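Local structure of folylpolyglutamate synthase/dihydrofolate synthase (Thermotoga maritima, 1O5Z) at residues S43-P48 / E116-E121; R370-R375 / L405-S410; S173-V178 / K218-V223; N72-Q77 / V149-L154; L245-N250 / G315-L320. The protein probably catalyses the ATP-dependent addition of L-glutamate both to dihydropteroate, giving dihydrofolate, and to tetrahydrofolates, lengthening their gamma-linked polyglutamate tails. All coordinates share one frame; numbering follows the deposited sequence.

Interactions 1, 3 and 4 belong to the N-terminal P-loop ATPase part. Interactions 3 and 4 share its eight-stranded mixed sheet through strands 173-175 and 151-155, successive in the chain, with centres 23 Å apart. Interaction 1 joins helices 36-44 and 105-122 at the surface; its segments alternate along the sequence with those of interaction 4, and the nearest atoms of the two are about 7 Å apart. Interaction 5 joins a hairpin turn of the ATPase part to the C-terminal Mur ligase domain. Interaction 2, later in the chain, lies wholly within that domain; the two reach the same six-stranded sheet and touch at K316 and I408, centres 20 Å apart. Interaction 5 thus bridges the domains.

Interaction 1 of 5, residues S43-P48 / E116-E121; sequences SKLGNP and EPILNE
K44 and I118 meet where helix 36-44 ends in a Schellman motif and packs against helix 105-122, with their CA atoms 7.0 Å apart. G46 closes the motif with a positive phi of 89°, and its N donates to S43 O over 3.1 Å. K44 and L45, at this helix end, are the residues of 43-48 that touch segment 116-121. I118 fills the middle of the contact with two of its branches. I118 CG2 lies against the root of the lysine, 3.8 Å from K44 CB. I118 CD1 reaches further, into the corner between a carbonyl and a leucine methyl, and stands 3.4 Å from K44 O. The isoleucine and L45 side chains meet at a slant.

Beside this apolar contact lies a charged one. K44 leaves its CA with CG anti to the carbonyl carbon (chi1 -67°) and is bent at chi2 and chi4. E121 instead sends CG anti to its own backbone N (chi1 -171°) and continues extended, and the two chains cross at roughly a right angle. Their ends form a salt bridge of 3.5 Å between K44 NZ and E121 OE1, with K44 CE about as near that oxygen as the nitrogen is. Both residues are exposed and also touch crystal neighbours, and the crystal may therefore influence this pairing. On the inner side L41 of helix 36-44 touches I118 and L119, while L45 rests on M115. The modelled distance from L45 CD2 to I118 CD1, 3.4 Å, is doubtful, since these methyls may be placed slightly too close.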
# COMPACT_ATOMS: atom_id res chain seq x y z
N SER A 43 2.44 2.95 -25.79
CA SER A 43 3.00 3.26 -27.08
C SER A 43 2.23 4.38 -27.76
O SER A 43 2.81 5.25 -28.35
CB SER A 43 2.92 2.06 -27.98
OG SER A 43 3.51 2.35 -29.22
N LYS A 44 0.91 4.31 -27.72
CA LYS A 44 0.06 5.30 -28.34
C LYS A 44 0.15 6.64 -27.58
O LYS A 44 -0.12 7.67 -28.16
CB LYS A 44 -1.39 4.79 -28.40
CG LYS A 44 -1.58 3.58 -29.34
CD LYS A 44 -2.95 3.63 -30.06
CE LYS A 44 -3.02 2.74 -31.28
NZ LYS A 44 -2.67 3.36 -32.63
N LEU A 45 0.56 6.61 -26.30
CA LEU A 45 0.78 7.82 -25.52
C LEU A 45 2.20 8.34 -25.60
O LEU A 45 2.56 9.29 -24.92
CB LEU A 45 0.42 7.58 -24.04
CG LEU A 45 -1.05 7.20 -23.78
CD1 LEU A 45 -1.25 6.71 -22.36
CD2 LEU A 45 -2.02 8.33 -24.10
N GLY A 46 3.04 7.73 -26.43
CA GLY A 46 4.44 8.17 -26.59
C GLY A 46 5.43 7.53 -25.63
O GLY A 46 6.53 8.04 -25.44
N ASN A 47 5.05 6.41 -25.03
CA ASN A 47 5.92 5.69 -24.13
C ASN A 47 6.42 6.61 -23.02
O ASN A 47 7.63 6.77 -22.81
CB ASN A 47 7.08 5.02 -24.91
CG ASN A 47 6.61 3.89 -25.82
OD1 ASN A 47 5.85 3.05 -25.43
ND2 ASN A 47 7.06 3.90 -27.03
N PRO A 48 5.47 7.20 -22.28
CA PRO A 48 5.81 8.15 -21.22
C PRO A 48 6.60 7.50 -20.09
O PRO A 48 7.38 8.18 -19.39
CB PRO A 48 4.44 8.63 -20.74
CG PRO A 48 3.47 7.47 -21.13
CD PRO A 48 4.02 6.99 -22.40
N GLU A 116 -8.27 10.03 -23.50
CA GLU A 116 -9.62 9.73 -23.94
C GLU A 116 -9.74 9.26 -25.40
O GLU A 116 -10.33 8.21 -25.63
CB GLU A 116 -10.57 10.90 -23.63
CG GLU A 116 -11.99 10.77 -24.20
CD GLU A 116 -12.97 11.84 -23.66
OE1 GLU A 116 -12.68 13.07 -23.76
OE2 GLU A 116 -14.07 11.48 -23.14
N PRO A 117 -9.23 9.99 -26.39
CA PRO A 117 -9.37 9.51 -27.76
C PRO A 117 -8.65 8.20 -27.95
O PRO A 117 -9.16 7.36 -28.64
CB PRO A 117 -8.76 10.61 -28.62
CG PRO A 117 -7.99 11.40 -27.70
CD PRO A 117 -8.56 11.29 -26.33
N ILE A 118 -7.51 8.02 -27.30
CA ILE A 118 -6.77 6.75 -27.41
C ILE A 118 -7.53 5.64 -26.79
O ILE A 118 -7.71 4.61 -27.41
CB ILE A 118 -5.35 6.85 -26.85
CG1 ILE A 118 -4.49 7.62 -27.87
CG2 ILE A 118 -4.73 5.44 -26.63
CD1 ILE A 118 -3.31 8.30 -27.25
N LEU A 119 -8.05 5.87 -25.58
CA LEU A 119 -8.91 4.88 -24.94
C LEU A 119 -10.16 4.61 -25.72
O LEU A 119 -10.61 3.50 -25.72
CB LEU A 119 -9.34 5.30 -23.57
CG LEU A 119 -8.25 5.56 -22.56
CD1 LEU A 119 -8.89 6.19 -21.31
CD2 LEU A 119 -7.50 4.31 -22.24
N ASN A 120 -10.74 5.60 -26.36
CA ASN A 120 -11.99 5.40 -27.09
C ASN A 120 -11.77 4.44 -28.23
O ASN A 120 -12.65 3.65 -28.55
CB ASN A 120 -12.56 6.73 -27.63
CG ASN A 120 -13.11 7.66 -26.52
OD1 ASN A 120 -13.39 7.22 -25.38
ND2 ASN A 120 -13.28 8.96 -26.86
N GLU A 121 -10.60 4.57 -28.84
CA GLU A 121 -10.15 3.75 -29.94
C GLU A 121 -9.88 2.29 -29.54
O GLU A 121 -10.42 1.38 -30.16
CB GLU A 121 -8.91 4.38 -30.53
CG GLU A 121 -8.41 3.77 -31.82
CD GLU A 121 -6.96 4.17 -32.11
OE1 GLU A 121 -6.12 3.28 -32.45
OE2 GLU A 121 -6.65 5.39 -31.96

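Interaction 2 of 5, residues R370-R375 / L405-S410; sequences RVIVTR and LEAIES. With SO4 (sulfate ion), chain E.
In the alpha/beta core of the C-terminal Mur ligase domain, helix 404-409 packs on strand 370-373, joined by R370 with S410 and I372 with A407. R370 extends with CG anti to its backbone N (chi1 -177°), and R370 NH1 donates to S410 O over 3.0 Å. The bond is nearly straight at 173°, and the oxygen lies almost in the guanidinium plane; the donor, however, stands well above the carbonyl plane, off the lone pairs. I372 CD1 lies 3.6 Å above one face of the R370 guanidinium, offset toward its rim, while R370 NE is held by a salt bridge to E399. Together these would restrict rotation of the group. Next to it, I372 CG2 packs on A407 CB at 3.9 Å. S410 OG turns back to E406 O, 2.7 Å away. R375 points to a sulfate, probably from the crystallisation liquor, whose sulfur lies at the guanidinium edge; its bonds to R375 are weak, and M384 N and N385 ND2 also hold the ion. Strand 370-373 runs between strands 345-349 and 399-400. V373 faces helix 384-394, whereas L405 and I408, turned away from the strand, meet helix 421-433.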
# COMPACT_ATOMS: atom_id res chain seq x y z
N ARG A 370 -14.29 -3.02 25.39
CA ARG A 370 -15.55 -2.59 24.84
C ARG A 370 -15.54 -2.89 23.35
O ARG A 370 -14.53 -2.63 22.67
CB ARG A 370 -15.72 -1.10 25.06
CG ARG A 370 -17.05 -0.53 24.60
CD ARG A 370 -17.16 0.94 24.87
NE ARG A 370 -18.40 1.49 24.31
CZ ARG A 370 -18.57 2.77 24.06
NH1 ARG A 370 -17.59 3.62 24.27
NH2 ARG A 370 -19.72 3.20 23.56
N VAL A 371 -16.65 -3.47 22.88
CA VAL A 371 -16.78 -3.89 21.51
C VAL A 371 -18.05 -3.28 20.95
O VAL A 371 -19.15 -3.39 21.51
CB VAL A 371 -16.75 -5.43 21.35
CG1 VAL A 371 -16.91 -5.84 19.87
CG2 VAL A 371 -15.46 -6.01 21.93
N ILE A 372 -17.85 -2.59 19.84
CA ILE A 372 -18.88 -1.92 19.10
C ILE A 372 -18.82 -2.44 17.66
O ILE A 372 -17.82 -2.30 17.01
CB ILE A 372 -18.64 -0.41 19.08
CG1 ILE A 372 -18.54 0.14 20.50
CG2 ILE A 372 -19.72 0.27 18.26
CD1 ILE A 372 -18.06 1.57 20.53
N VAL A 373 -19.91 -3.06 17.21
CA VAL A 373 -20.05 -3.51 15.86
C VAL A 373 -20.75 -2.36 15.16
O VAL A 373 -21.70 -1.76 15.69
CB VAL A 373 -20.95 -4.78 15.78
CG1 VAL A 373 -21.04 -5.28 14.35
CG2 VAL A 373 -20.41 -5.89 16.70
N THR A 374 -20.31 -2.08 13.95
CA THR A 374 -20.83 -0.96 13.18
C THR A 374 -21.07 -1.41 11.76
O THR A 374 -20.64 -2.50 11.39
CB THR A 374 -19.85 0.21 13.25
OG1 THR A 374 -20.50 1.37 12.79
CG2 THR A 374 -18.63 0.03 12.35
N ARG A 375 -21.78 -0.62 10.97
CA ARG A 375 -21.97 -0.98 9.55
C ARG A 375 -20.88 -0.46 8.64
O ARG A 375 -20.67 0.72 8.59
CB ARG A 375 -23.26 -0.41 9.01
CG ARG A 375 -24.45 -0.90 9.64
CD ARG A 375 -25.64 -0.41 8.94
NE ARG A 375 -25.75 -1.04 7.64
CZ ARG A 375 -26.52 -2.08 7.38
NH1 ARG A 375 -27.24 -2.64 8.34
NH2 ARG A 375 -26.54 -2.58 6.15
N LEU A 405 -19.03 6.64 12.47
CA LEU A 405 -18.49 7.91 12.96
C LEU A 405 -19.06 8.21 14.34
O LEU A 405 -18.37 8.83 15.19
CB LEU A 405 -18.85 9.08 12.02
CG LEU A 405 -18.47 8.85 10.55
CD1 LEU A 405 -18.92 10.05 9.71
CD2 LEU A 405 -17.04 8.55 10.38
N GLU A 406 -20.32 7.77 14.56
CA GLU A 406 -20.91 7.84 15.88
C GLU A 406 -20.20 6.87 16.75
O GLU A 406 -19.92 7.19 17.89
CB GLU A 406 -22.38 7.50 15.85
CG GLU A 406 -23.08 7.66 17.19
CD GLU A 406 -24.59 7.44 17.10
OE1 GLU A 406 -25.16 7.29 15.97
OE2 GLU A 406 -25.23 7.45 18.17
N ALA A 407 -19.95 5.67 16.23
CA ALA A 407 -19.19 4.66 16.96
C ALA A 407 -17.86 5.20 17.44
O ALA A 407 -17.55 5.03 18.61
CB ALA A 407 -18.98 3.43 16.13
N ILE A 408 -17.07 5.83 16.60
CA ILE A 408 -15.78 6.35 17.08
C ILE A 408 -15.95 7.55 17.96
O ILE A 408 -15.17 7.75 18.88
CB ILE A 408 -14.79 6.65 15.94
CG1 ILE A 408 -15.37 7.63 14.91
CG2 ILE A 408 -14.37 5.34 15.26
CD1 ILE A 408 -14.35 8.54 14.30
N GLU A 409 -16.98 8.36 17.71
CA GLU A 409 -17.25 9.51 18.56
C GLU A 409 -17.54 9.09 20.00
O GLU A 409 -17.25 9.83 20.94
CB GLU A 409 -18.38 10.37 17.93
CG GLU A 409 -18.73 11.65 18.68
CD GLU A 409 -19.53 11.38 19.94
OE1 GLU A 409 -19.57 12.24 20.85
OE2 GLU A 409 -20.12 10.28 20.03
N SER A 410 -18.06 7.87 20.15
CA SER A 410 -18.57 7.35 21.41
C SER A 410 -17.53 6.77 22.36
O SER A 410 -17.82 6.52 23.53
CB SER A 410 -19.62 6.30 21.07
OG SER A 410 -20.70 7.02 20.47
S SO4 E . -28.60 -5.86 6.43
O1 SO4 E . -27.22 -5.70 6.91
O2 SO4 E . -29.42 -5.23 7.48
O3 SO4 E . -28.93 -7.29 6.45
O4 SO4 E . -28.65 -5.30 5.06

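Interaction 3 of 5, residues S173-V178 / K218-V223; sequences STIVTV and KVMEDV
The CA atoms of I175 and M220, the nearest pair between strand 173-175 and helix 214-227, stand 9.0 Å apart, a gap spanned by the side chains of both residues. M220 has CG anti to its carbonyl carbon and runs straight through chi2, which carries the sulfur to I175; the bend at chi3 (-87°) then turns M220 CE toward V178. The sulfur settles against the flank of the isoleucine instead of touching one methyl alone. M220 SD is 3.9 Å from I175 CD1 and also lies 4.1 Å from I175 CB. I175 CG2 is equally near, so the beta-branch and the outer methyl together cradle the thioether.

This is strand-to-helix packing on one face of the P-loop ATPase sheet. Helix 214-227 follows strand 207-209, the neighbour of 173-175 in the sheet, and M220 also touches L207 and T209 of that strand. Past the strand end, the backbone of V176 takes helix-like angles (phi -62°, psi -56°), after which V178 again directs its CB toward the helix. There V178 CG2 comes within 4.3 Å of M220 CE, a looser touch than those of the sulfur. I193 and A194 of helix 190-197 also touch V178. The intervening T177 turns away from the helix, and its OG1 is bonded to N61 N, in the glycine-rich turn whose sequence is consistent with the P-loop. E211 holds V178 N through OE1 and also touches M220.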
# COMPACT_ATOMS: atom_id res chain seq x y z
N SER A 173 14.89 -3.49 -8.82
CA SER A 173 13.64 -4.25 -8.66
C SER A 173 13.71 -4.84 -7.26
O SER A 173 14.72 -5.43 -6.86
CB SER A 173 13.55 -5.39 -9.67
OG SER A 173 13.72 -4.90 -10.99
N THR A 174 12.63 -4.64 -6.52
CA THR A 174 12.52 -5.11 -5.15
C THR A 174 11.36 -6.06 -5.02
O THR A 174 10.25 -5.78 -5.51
CB THR A 174 12.32 -3.89 -4.26
OG1 THR A 174 13.44 -3.01 -4.45
CG2 THR A 174 12.29 -4.26 -2.72
N ILE A 175 11.62 -7.22 -4.43
CA ILE A 175 10.54 -8.11 -4.03
C ILE A 175 10.56 -8.24 -2.52
O ILE A 175 11.38 -8.96 -1.93
CB ILE A 175 10.67 -9.46 -4.73
CG1 ILE A 175 10.59 -9.25 -6.26
CG2 ILE A 175 9.53 -10.39 -4.26
CD1 ILE A 175 10.96 -10.46 -7.10
N VAL A 176 9.68 -7.48 -1.87
CA VAL A 176 9.82 -7.31 -0.43
C VAL A 176 9.67 -8.67 0.25
O VAL A 176 10.56 -9.10 1.00
CB VAL A 176 8.80 -6.30 0.15
CG1 VAL A 176 9.09 -6.10 1.67
CG2 VAL A 176 8.82 -4.97 -0.58
N THR A 177 8.54 -9.34 -0.02
CA THR A 177 8.27 -10.71 0.40
C THR A 177 7.55 -11.54 -0.65
O THR A 177 6.96 -11.02 -1.58
CB THR A 177 7.42 -10.79 1.74
OG1 THR A 177 6.05 -10.29 1.57
CG2 THR A 177 8.09 -9.95 2.87
N VAL A 178 7.58 -12.85 -0.41
CA VAL A 178 6.75 -13.79 -1.11
C VAL A 178 6.03 -14.66 -0.07
O VAL A 178 6.65 -15.53 0.55
CB VAL A 178 7.60 -14.67 -2.05
CG1 VAL A 178 6.70 -15.70 -2.76
CG2 VAL A 178 8.45 -13.79 -3.02
N LYS A 218 15.21 -19.41 -3.88
CA LYS A 218 15.70 -20.29 -4.96
C LYS A 218 15.21 -19.82 -6.34
O LYS A 218 15.98 -19.72 -7.30
CB LYS A 218 15.32 -21.76 -4.67
CG LYS A 218 16.20 -22.45 -3.59
CD LYS A 218 15.63 -23.78 -2.94
CE LYS A 218 16.79 -24.60 -2.31
NZ LYS A 218 16.49 -25.47 -1.09
N VAL A 219 13.94 -19.48 -6.44
CA VAL A 219 13.40 -19.00 -7.70
C VAL A 219 14.07 -17.68 -8.10
O VAL A 219 14.58 -17.53 -9.21
CB VAL A 219 11.86 -18.81 -7.63
CG1 VAL A 219 11.32 -18.30 -8.98
CG2 VAL A 219 11.18 -20.08 -7.18
N MET A 220 14.07 -16.72 -7.17
CA MET A 220 14.63 -15.40 -7.42
C MET A 220 16.11 -15.50 -7.75
O MET A 220 16.59 -14.79 -8.61
CB MET A 220 14.42 -14.47 -6.22
CG MET A 220 12.96 -14.24 -5.89
SD MET A 220 12.64 -13.01 -4.61
CE MET A 220 12.72 -13.94 -3.09
N GLU A 221 16.83 -16.38 -7.05
CA GLU A 221 18.23 -16.62 -7.34
C GLU A 221 18.42 -17.07 -8.77
O GLU A 221 19.30 -16.58 -9.47
CB GLU A 221 18.81 -17.71 -6.41
CG GLU A 221 19.09 -17.20 -5.01
CD GLU A 221 19.25 -18.33 -3.98
OE1 GLU A 221 19.46 -19.50 -4.36
OE2 GLU A 221 19.14 -18.03 -2.78
N ASP A 222 17.60 -18.04 -9.19
CA ASP A 222 17.68 -18.59 -10.53
C ASP A 222 17.39 -17.52 -11.58
O ASP A 222 18.12 -17.40 -12.55
CB ASP A 222 16.76 -19.81 -10.68
CG ASP A 222 17.21 -21.00 -9.82
OD1 ASP A 222 17.01 -22.17 -10.22
OD2 ASP A 222 17.80 -20.86 -8.73
N VAL A 223 16.35 -16.73 -11.36
CA VAL A 223 16.03 -15.64 -12.32
C VAL A 223 17.09 -14.54 -12.41
O VAL A 223 17.54 -14.20 -13.51
CB VAL A 223 14.66 -15.03 -12.06
CG1 VAL A 223 14.39 -13.92 -13.06
CG2 VAL A 223 13.59 -16.13 -12.15

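Interaction 4 of 5, residues N72-Q77 / V149-L154; sequences NILVSQ and VDIAVL
L74 places CG anti to its carbonyl carbon (chi1 -67°), and I151 places CG1 anti to its backbone N (chi1 173°); together these turns bring the leucine CD1 over the isoleucine end. The contact belongs to the first beta-alpha-beta unit of the P-loop fold: helix 63-77 follows strand 53-58 and leads to strand 81-84, and it passes over strand 151-155, which lies between those two in the sheet. The CA atoms of L74 and I151, the nearest pair, are 8.7 Å apart, and side chains make the contact across that gap.

One methyl of the helix does the touching. L74 CD1 stands 4.0 Å from I151 CD1, and the two side chains cross at about a right angle. I151 CG2 lies 4.2 Å from L74 CD1. V153, two residues on and on the same face of the strand, offers its CG2 methyl, and V153 CG2 is 4.1 Å from L74 CD1. A152 between them directs CB away from the helix. The leucine methyl thus rests between two successive side chains of that strand face. I55 and V81, from the strands flanking 151-155, touch both L74 and I151.

Away from the sheet the same helix turn is tied by S76, whose OG donates to N72 O over 2.9 Å, while S76 N reaches that oxygen at 3.0 Å from the opposite face of its plane.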
# COMPACT_ATOMS: atom_id res chain seq x y z
N ASN A 72 9.63 8.78 -0.19
CA ASN A 72 9.84 9.79 0.82
C ASN A 72 11.28 10.19 1.01
O ASN A 72 11.57 11.37 1.15
CB ASN A 72 9.17 9.38 2.13
CG ASN A 72 7.76 9.90 2.19
OD1 ASN A 72 7.57 11.13 2.12
ND2 ASN A 72 6.77 9.02 2.21
N ILE A 73 12.18 9.22 0.93
CA ILE A 73 13.60 9.52 1.08
C ILE A 73 14.13 10.36 -0.11
O ILE A 73 14.88 11.32 0.06
CB ILE A 73 14.40 8.24 1.24
CG1 ILE A 73 14.10 7.59 2.59
CG2 ILE A 73 15.93 8.53 1.12
CD1 ILE A 73 14.66 6.17 2.72
N LEU A 74 13.73 9.96 -1.32
CA LEU A 74 14.14 10.67 -2.51
C LEU A 74 13.53 12.04 -2.60
O LEU A 74 14.19 12.98 -3.03
CB LEU A 74 13.74 9.88 -3.74
CG LEU A 74 14.45 8.54 -3.96
CD1 LEU A 74 13.67 7.76 -5.02
CD2 LEU A 74 15.88 8.75 -4.42
N VAL A 75 12.28 12.16 -2.18
CA VAL A 75 11.65 13.49 -2.09
C VAL A 75 12.42 14.40 -1.11
O VAL A 75 12.67 15.53 -1.43
CB VAL A 75 10.16 13.42 -1.72
CG1 VAL A 75 9.61 14.81 -1.25
CG2 VAL A 75 9.38 12.91 -2.93
N SER A 76 12.82 13.87 0.06
CA SER A 76 13.65 14.64 0.99
C SER A 76 14.96 15.00 0.37
O SER A 76 15.47 16.05 0.70
CB SER A 76 13.97 13.92 2.30
OG SER A 76 12.81 13.36 2.83
N GLN A 77 15.54 14.13 -0.48
CA GLN A 77 16.84 14.41 -1.08
C GLN A 77 16.72 15.48 -2.13
O GLN A 77 17.73 16.05 -2.58
CB GLN A 77 17.47 13.15 -1.65
CG GLN A 77 18.86 13.36 -2.20
CD GLN A 77 19.82 13.93 -1.17
OE1 GLN A 77 19.85 13.48 -0.03
NE2 GLN A 77 20.64 14.90 -1.59
N VAL A 149 9.27 14.33 -14.03
CA VAL A 149 9.86 13.77 -12.81
C VAL A 149 11.27 13.24 -13.10
O VAL A 149 11.61 12.94 -14.24
CB VAL A 149 8.96 12.69 -12.16
CG1 VAL A 149 7.57 13.25 -11.86
CG2 VAL A 149 8.89 11.44 -13.03
N ASP A 150 12.10 13.20 -12.07
CA ASP A 150 13.46 12.64 -12.20
C ASP A 150 13.34 11.12 -12.11
O ASP A 150 14.01 10.39 -12.81
CB ASP A 150 14.35 13.09 -11.05
CG ASP A 150 14.59 14.60 -11.04
OD1 ASP A 150 14.80 15.15 -12.15
OD2 ASP A 150 14.61 15.28 -9.96
N ILE A 151 12.50 10.69 -11.19
CA ILE A 151 12.33 9.29 -10.93
C ILE A 151 10.92 8.95 -10.50
O ILE A 151 10.23 9.73 -9.84
CB ILE A 151 13.39 8.82 -9.90
CG1 ILE A 151 13.11 7.40 -9.48
CG2 ILE A 151 13.49 9.73 -8.70
CD1 ILE A 151 14.29 6.82 -8.83
N ALA A 152 10.49 7.77 -10.93
CA ALA A 152 9.19 7.25 -10.54
C ALA A 152 9.37 5.98 -9.69
O ALA A 152 10.14 5.12 -10.04
CB ALA A 152 8.31 6.99 -11.76
N VAL A 153 8.68 5.90 -8.55
CA VAL A 153 8.66 4.70 -7.72
C VAL A 153 7.34 4.04 -7.91
O VAL A 153 6.30 4.63 -7.69
CB VAL A 153 8.88 5.06 -6.25
CG1 VAL A 153 8.97 3.81 -5.38
CG2 VAL A 153 10.17 5.88 -6.11
N LEU A 154 7.39 2.77 -8.33
CA LEU A 154 6.20 2.05 -8.74
C LEU A 154 5.99 0.83 -7.89
O LEU A 154 6.79 -0.08 -7.88
CB LEU A 154 6.36 1.62 -10.19
CG LEU A 154 6.84 2.76 -11.08
CD1 LEU A 154 7.43 2.17 -12.35
CD2 LEU A 154 5.68 3.63 -11.37

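Interaction 5 of 5, residues L245-N250 / G315-L320; sequences LKLHEN and GKMYIL
The type II turn K246-E249 lies in the loop of the hairpin joining strands 239-244 and 250-255, and through L247 and H248 it meets M317 of strand 316-320. L247 and M317 point at each other tip to tip, with L247 CD1 3.6 Å from M317 SD. The thioether methyl is nearly as close, since M317 CE lies 3.7 Å from the same L247 CD1. M317 reaches this position by bending at both chi2 and chi3, which swings CE toward the turn.

H248 takes the third position of the turn with a positive phi of 60°, and its imidazole comes from the opposite direction to the methionine. M317 CE meets the ring at its edge and in its plane, 3.9 Å from H248 NE2. L247 CB, from the same turn, lies over the rim of one ring face.

The contact spans two domains: the hairpin belongs to the P-loop ATPase part and strand 316-320 to the C-terminal Mur ligase domain. Between the two segments themselves 92 Å² of surface is buried, both sides summed. I310 of the adjacent strand 309-313 touches L247, H248 and M317 alike.

Within the turn, E249 N donates to K246 O over 2.8 Å, and K246 NZ forms a salt bridge of 3.3 Å with E249 OE2. K246 N donates to N250 OD1 at 2.9 Å from above the amide plane. That same OD1 is bonded to Y339 OH, at the end of helix 326-339 in the C-terminal part, a further tie between the domains.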
# COMPACT_ATOMS: atom_id res chain seq x y z
N LEU A 245 11.07 -0.21 20.06
CA LEU A 245 9.78 0.07 19.52
C LEU A 245 9.06 0.98 20.50
O LEU A 245 8.99 0.71 21.67
CB LEU A 245 9.02 -1.22 19.38
CG LEU A 245 9.67 -2.29 18.51
CD1 LEU A 245 8.72 -3.45 18.47
CD2 LEU A 245 9.94 -1.81 17.09
N LYS A 246 8.53 2.08 20.00
CA LYS A 246 7.86 3.05 20.83
C LYS A 246 6.99 3.77 19.86
O LYS A 246 7.46 4.15 18.81
CB LYS A 246 8.89 4.01 21.40
CG LYS A 246 8.51 4.61 22.75
CD LYS A 246 8.21 6.11 22.69
CE LYS A 246 9.33 6.93 23.32
NZ LYS A 246 9.14 8.36 22.97
N LEU A 247 5.73 3.96 20.22
CA LEU A 247 4.77 4.58 19.31
C LEU A 247 5.37 5.82 18.66
O LEU A 247 5.88 6.68 19.37
CB LEU A 247 3.50 5.00 20.06
CG LEU A 247 2.22 4.15 20.05
CD1 LEU A 247 1.07 5.09 20.33
CD2 LEU A 247 1.95 3.41 18.75
N HIS A 248 5.30 5.88 17.34
CA HIS A 248 5.84 7.00 16.51
C HIS A 248 7.34 7.28 16.64
O HIS A 248 7.83 8.31 16.22
CB HIS A 248 5.08 8.33 16.76
CG HIS A 248 3.64 8.15 17.12
ND1 HIS A 248 2.70 7.68 16.21
CD2 HIS A 248 2.98 8.37 18.28
CE1 HIS A 248 1.53 7.61 16.81
NE2 HIS A 248 1.66 8.03 18.06
N GLU A 249 8.08 6.36 17.22
CA GLU A 249 9.47 6.63 17.51
C GLU A 249 10.18 5.30 17.63
O GLU A 249 10.72 4.97 18.66
CB GLU A 249 9.57 7.46 18.77
CG GLU A 249 10.97 7.97 19.09
CD GLU A 249 10.98 9.00 20.23
OE1 GLU A 249 11.88 8.95 21.12
OE2 GLU A 249 10.06 9.87 20.24
N ASN A 250 10.18 4.55 16.53
CA ASN A 250 10.71 3.20 16.48
C ASN A 250 12.12 3.22 15.94
O ASN A 250 12.36 3.57 14.81
CB ASN A 250 9.83 2.30 15.64
CG ASN A 250 8.40 2.25 16.17
OD1 ASN A 250 8.13 1.55 17.16
ND2 ASN A 250 7.50 3.03 15.55
N GLY A 315 -6.57 14.26 21.35
CA GLY A 315 -6.16 13.57 22.58
C GLY A 315 -6.43 12.06 22.56
O GLY A 315 -5.82 11.32 23.33
N LYS A 316 -7.31 11.60 21.69
CA LYS A 316 -7.67 10.20 21.65
C LYS A 316 -6.88 9.50 20.57
O LYS A 316 -6.65 10.08 19.52
CB LYS A 316 -9.16 10.01 21.39
CG LYS A 316 -9.62 8.58 21.81
CD LYS A 316 -10.74 8.00 20.94
CE LYS A 316 -11.98 8.89 21.03
NZ LYS A 316 -13.13 8.41 20.27
N MET A 317 -6.46 8.25 20.86
CA MET A 317 -5.76 7.44 19.89
C MET A 317 -6.72 6.58 19.16
O MET A 317 -7.62 6.03 19.77
CB MET A 317 -4.80 6.47 20.52
CG MET A 317 -3.87 7.08 21.42
SD MET A 317 -2.26 6.34 21.14
CE MET A 317 -1.74 7.52 19.86
N TYR A 318 -6.45 6.45 17.87
CA TYR A 318 -7.12 5.53 16.97
C TYR A 318 -6.11 4.61 16.34
O TYR A 318 -5.11 5.06 15.82
CB TYR A 318 -7.81 6.31 15.87
CG TYR A 318 -8.91 7.13 16.41
CD1 TYR A 318 -8.71 8.45 16.77
CD2 TYR A 318 -10.15 6.58 16.59
CE1 TYR A 318 -9.72 9.19 17.30
CE2 TYR A 318 -11.19 7.31 17.12
CZ TYR A 318 -10.97 8.61 17.46
OH TYR A 318 -12.01 9.31 18.01
N ILE A 319 -6.37 3.31 16.38
CA ILE A 319 -5.57 2.34 15.68
C ILE A 319 -6.38 1.96 14.46
O ILE A 319 -7.38 1.28 14.56
CB ILE A 319 -5.25 1.13 16.58
CG1 ILE A 319 -4.51 1.60 17.85
CG2 ILE A 319 -4.34 0.15 15.83
CD1 ILE A 319 -5.37 1.96 19.07
N LEU A 320 -5.96 2.47 13.30
CA LEU A 320 -6.64 2.24 12.06
C LEU A 320 -5.92 1.09 11.41
O LEU A 320 -4.76 1.21 11.03
CB LEU A 320 -6.60 3.49 11.16
CG LEU A 320 -7.13 4.79 11.83
CD1 LEU A 320 -6.86 6.04 10.98
CD2 LEU A 320 -8.57 4.66 12.19